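Peroxidase (PDB 6QZO) binds heme b and probably uses peroxide to oxidise its substrates. Local coordinates at residues 150-153 and 154-158; 241-244 and 245-248. All coordinates share one frame; numbering follows the deposited sequence.

From the N terminus the chain first reaches interaction 1, where residues 150-158 leave strand 143-149 and start helix 152-165 in the N-terminal DyP-type region. Interaction 2 comes later, in the C-terminal region, where residues 241-248 follow strand 229-238 and pass from the short helix 240-243 through a turn into helix 248-255. Each contact closes only a local turn, so the two stand in series and neither nest nor cross. The centres of interactions 1 and 2 lie about 35 Å apart. Interaction 1 ties a helix start to the first antiparallel sheet; interaction 2 joins two helices near the heme. Both also meet the second subunit.

Interaction 1 of 2, residues 150-153 and 154-158; sequences DDRT and TLAHA
An aspartate N-cap starts helix 152-165: D151 OD1 accepts from T154 N at 3.1 Å, nearly straight at 167°, through its anti lone pair. A weak bond from T153 N at 3.0 Å reaches the same oxygen. The carboxylate can turn back over the first turn because CG stands anti to the backbone N of D151 (chi1 -171°). D151 O accepts from L155 N at 3.2 Å, and helical bonds follow from A156 N to R152 O and from H157 N to T153 O. The T154 side chain crosses that of D151 at about a right angle, while its OG1 bonds to V95 O. R152, bent at chi2 (62°), folds along the helix, bringing NH1 to 3.7 Å from A156 CB. D151 OD1 also salt-bridges R181 of the second subunit, OD2 accepts from S182 N there, and F179 of that subunit packs against R152 and T153. With an alanine here the cap is gone, which is likely to leave T154 N, and R181 and S182 N of the second subunit, without this carboxylate. H157 NE2 is hydrogen-bonded to D87 OD2, and L155 and A158 rest on V147 of strand 143-149.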
loop_
_atom_site.group_PDB
_atom_site.type_symbol
_atom_site.label_atom_id
_atom_site.label_comp_id
_atom_site.label_asym_id
_atom_site.label_seq_id
_atom_site.Cartn_x
_atom_site.Cartn_y
_atom_site.Cartn_z
ATOM N N ASP A 150 -1.321 11.774 2.430
ATOM C CA ASP A 150 -0.779 11.801 1.049
ATOM C C ASP A 150 0.585 11.110 1.004
ATOM O O ASP A 150 1.248 11.230 -0.042
ATOM C CB ASP A 150 -0.671 13.241 0.537
ATOM C CG ASP A 150 -1.937 13.752 -0.102
ATOM O OD1 ASP A 150 -2.705 12.906 -0.628
ATOM O OD2 ASP A 150 -2.145 14.982 -0.072
ATOM N N ASP A 151 0.988 10.429 2.079
ATOM C CA ASP A 151 2.296 9.725 2.169
ATOM C C ASP A 151 2.170 8.477 3.043
ATOM O O ASP A 151 1.639 8.580 4.141
ATOM C CB ASP A 151 3.385 10.641 2.721
ATOM C CG ASP A 151 4.760 10.002 2.619
ATOM O OD1 ASP A 151 5.122 9.238 3.536
ATOM O OD2 ASP A 151 5.429 10.218 1.575
ATOM N N ARG A 152 2.710 7.350 2.572
ATOM C CA ARG A 152 2.529 6.001 3.158
ATOM C C ARG A 152 3.431 5.823 4.386
ATOM O O ARG A 152 3.048 5.059 5.293
ATOM C CB ARG A 152 2.775 4.939 2.099
ATOM C CG ARG A 152 2.279 3.572 2.503
ATOM C CD ARG A 152 0.795 3.430 2.762
ATOM N NE ARG A 152 0.694 2.045 3.161
ATOM C CZ ARG A 152 0.960 1.529 4.374
ATOM N NH1 ARG A 152 1.366 2.281 5.389
ATOM N NH2 ARG A 152 0.858 0.224 4.541
ATOM N N THR A 153 4.583 6.473 4.423
ATOM C CA THR A 153 5.501 6.426 5.592
ATOM C C THR A 153 4.867 7.209 6.744
ATOM O O THR A 153 4.868 6.694 7.866
ATOM C CB THR A 153 6.899 6.938 5.230
ATOM O OG1 THR A 153 7.383 6.091 4.195
ATOM C CG2 THR A 153 7.851 6.930 6.401
ATOM N N THR A 154 4.344 8.407 6.464
ATOM C CA THR A 154 3.577 9.241 7.431
ATOM C C THR A 154 2.433 8.412 8.021
ATOM O O THR A 154 2.221 8.458 9.253
ATOM C CB THR A 154 3.026 10.507 6.763
ATOM O OG1 THR A 154 4.100 11.245 6.165
ATOM C CG2 THR A 154 2.290 11.394 7.742
ATOM N N LEU A 155 1.729 7.674 7.164
ATOM C CA LEU A 155 0.542 6.870 7.552
ATOM C C LEU A 155 0.993 5.695 8.425
ATOM O O LEU A 155 0.374 5.459 9.495
ATOM C CB LEU A 155 -0.155 6.406 6.273
ATOM C CG LEU A 155 -1.501 5.721 6.471
ATOM C CD1 LEU A 155 -2.456 6.683 7.079
ATOM C CD2 LEU A 155 -2.062 5.214 5.149
ATOM N N ALA A 156 2.033 4.982 7.976
ATOM C CA ALA A 156 2.613 3.828 8.697
ATOM C C ALA A 156 3.020 4.287 10.096
ATOM O O ALA A 156 2.728 3.583 11.077
ATOM C CB ALA A 156 3.788 3.273 7.946
ATOM N N HIS A 157 3.676 5.438 10.193
ATOM C CA HIS A 157 4.140 5.988 11.491
ATOM C C HIS A 157 2.942 6.299 12.385
ATOM O O HIS A 157 2.927 5.804 13.524
ATOM C CB HIS A 157 4.977 7.243 11.319
ATOM C CG HIS A 157 5.533 7.692 12.622
ATOM N ND1 HIS A 157 6.307 6.862 13.393
ATOM C CD2 HIS A 157 5.406 8.842 13.301
ATOM C CE1 HIS A 157 6.653 7.504 14.492
ATOM N NE2 HIS A 157 6.109 8.717 14.459
ATOM N N ALA A 158 1.995 7.099 11.892
ATOM C CA ALA A 158 0.784 7.489 12.643
ATOM C C ALA A 158 0.112 6.244 13.218
ATOM O O ALA A 158 -0.181 6.216 14.429
ATOM C CB ALA A 158 -0.153 8.240 11.745
#

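Interaction 2 of 2, residues 241-244 and 245-248; sequences DTWD and ELSR
W243 O is gripped twice, by L246 N at 3.2 Å and by R251 NH2. The first bond closes a type I beta turn; its N-H is fairly straight (160°) but meets the oxygen from above the carbonyl plane. One residue earlier, E245 N bonds to T242 O at 3.0 Å, again from above the carbonyl plane. Two successive i to i+3 backbone bonds thus hold the chain as it passes from the helix into the loop before helix 248-255. W243 and L246 make the apolar contact, their side chains crossing at about a right angle: L246 CD1 comes obliquely to within 3.7 Å of W243 CZ3, an atom of the six-membered ring. L246 CG, anti to its carbonyl carbon (chi1 -63°), carries CD1 back to the indole. W243 NE1 bonds to M197 O, and R251 makes a cation-pi contact with the ring. E245 lies back over T242, with CB 3.2 Å from T242 O and OE1 4.0 Å from T242 CB. D244 pairs with R251 and with K164 and R160 of the second subunit, which probably stabilise its negative charge. The W243 side chain is about 7 Å from the heme and about 9 Å from that of H292, the axial iron ligand. T242 and L246 touch W355, just before strand 356-366, while S247 OG accepts from A250 N and so N-caps helix 248-255.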
loop_
_atom_site.group_PDB
_atom_site.type_symbol
_atom_site.label_atom_id
_atom_site.label_comp_id
_atom_site.label_asym_id
_atom_site.label_seq_id
_atom_site.Cartn_x
_atom_site.Cartn_y
_atom_site.Cartn_z
ATOM N N ASP A 241 -12.059 -11.402 -12.299
ATOM C CA ASP A 241 -11.957 -12.555 -13.237
ATOM C C ASP A 241 -13.252 -12.688 -14.051
ATOM O O ASP A 241 -13.130 -12.814 -15.275
ATOM C CB ASP A 241 -11.615 -13.863 -12.518
ATOM C CG ASP A 241 -10.230 -13.899 -11.908
ATOM O OD1 ASP A 241 -9.365 -13.102 -12.332
ATOM O OD2 ASP A 241 -10.025 -14.726 -11.010
ATOM N N THR A 242 -14.436 -12.636 -13.421
ATOM C CA THR A 242 -15.751 -12.708 -14.132
ATOM C C THR A 242 -16.075 -11.354 -14.794
ATOM O O THR A 242 -16.663 -11.365 -15.900
ATOM C CB THR A 242 -16.882 -13.192 -13.216
ATOM O OG1 THR A 242 -16.906 -12.377 -12.042
ATOM C CG2 THR A 242 -16.732 -14.653 -12.835
ATOM N N TRP A 243 -15.698 -10.231 -14.181
ATOM C CA TRP A 243 -15.860 -8.872 -14.772
ATOM C C TRP A 243 -15.184 -8.816 -16.151
ATOM O O TRP A 243 -15.689 -8.107 -17.048
ATOM C CB TRP A 243 -15.282 -7.832 -13.798
ATOM C CG TRP A 243 -15.420 -6.389 -14.186
ATOM C CD1 TRP A 243 -14.392 -5.516 -14.379
ATOM C CD2 TRP A 243 -16.632 -5.614 -14.311
ATOM N NE1 TRP A 243 -14.879 -4.261 -14.635
ATOM C CE2 TRP A 243 -16.246 -4.292 -14.608
ATOM C CE3 TRP A 243 -17.995 -5.901 -14.211
ATOM C CZ2 TRP A 243 -17.166 -3.273 -14.838
ATOM C CZ3 TRP A 243 -18.909 -4.896 -14.447
ATOM C CH2 TRP A 243 -18.501 -3.597 -14.754
ATOM N N ASP A 244 -14.066 -9.525 -16.307
ATOM C CA ASP A 244 -13.265 -9.576 -17.562
ATOM C C ASP A 244 -14.050 -10.254 -18.696
ATOM O O ASP A 244 -13.696 -10.013 -19.861
ATOM C CB ASP A 244 -11.916 -10.250 -17.315
ATOM C CG ASP A 244 -10.933 -9.351 -16.613
ATOM O OD1 ASP A 244 -11.297 -8.172 -16.353
ATOM O OD2 ASP A 244 -9.814 -9.839 -16.329
ATOM N N GLU A 245 -15.072 -11.051 -18.370
ATOM C CA GLU A 245 -15.924 -11.772 -19.358
ATOM C C GLU A 245 -16.927 -10.814 -20.015
ATOM O O GLU A 245 -17.614 -11.253 -20.959
ATOM C CB GLU A 245 -16.662 -12.933 -18.690
ATOM C CG GLU A 245 -15.741 -14.026 -18.157
ATOM C CD GLU A 245 -16.446 -15.092 -17.327
ATOM O OE1 GLU A 245 -17.551 -14.815 -16.793
ATOM O OE2 GLU A 245 -15.916 -16.221 -17.268
ATOM N N LEU A 246 -17.073 -9.581 -19.520
ATOM C CA LEU A 246 -18.076 -8.600 -20.051
ATOM C C LEU A 246 -17.421 -7.708 -21.101
ATOM O O LEU A 246 -16.325 -7.198 -20.853
ATOM C CB LEU A 246 -18.639 -7.706 -18.946
ATOM C CG LEU A 246 -19.440 -8.366 -17.826
ATOM C CD1 LEU A 246 -20.066 -7.306 -16.937
ATOM C CD2 LEU A 246 -20.504 -9.305 -18.354
ATOM N N SER A 247 -18.097 -7.504 -22.229
ATOM C CA SER A 247 -17.814 -6.396 -23.175
ATOM C C SER A 247 -17.878 -5.063 -22.428
ATOM O O SER A 247 -18.522 -4.996 -21.367
ATOM C CB SER A 247 -18.801 -6.393 -24.300
ATOM O OG SER A 247 -20.058 -5.921 -23.846
ATOM N N ARG A 248 -17.243 -4.047 -22.995
ATOM C CA ARG A 248 -17.357 -2.624 -22.581
ATOM C C ARG A 248 -18.829 -2.207 -22.440
ATOM O O ARG A 248 -19.160 -1.540 -21.435
ATOM C CB ARG A 248 -16.679 -1.755 -23.641
ATOM C CG ARG A 248 -16.221 -0.397 -23.144
ATOM C CD ARG A 248 -14.740 -0.404 -22.805
ATOM N NE ARG A 248 -14.326 0.992 -22.831
ATOM C CZ ARG A 248 -13.434 1.544 -22.022
ATOM N NH1 ARG A 248 -12.756 0.822 -21.140
ATOM N NH2 ARG A 248 -13.208 2.844 -22.128
#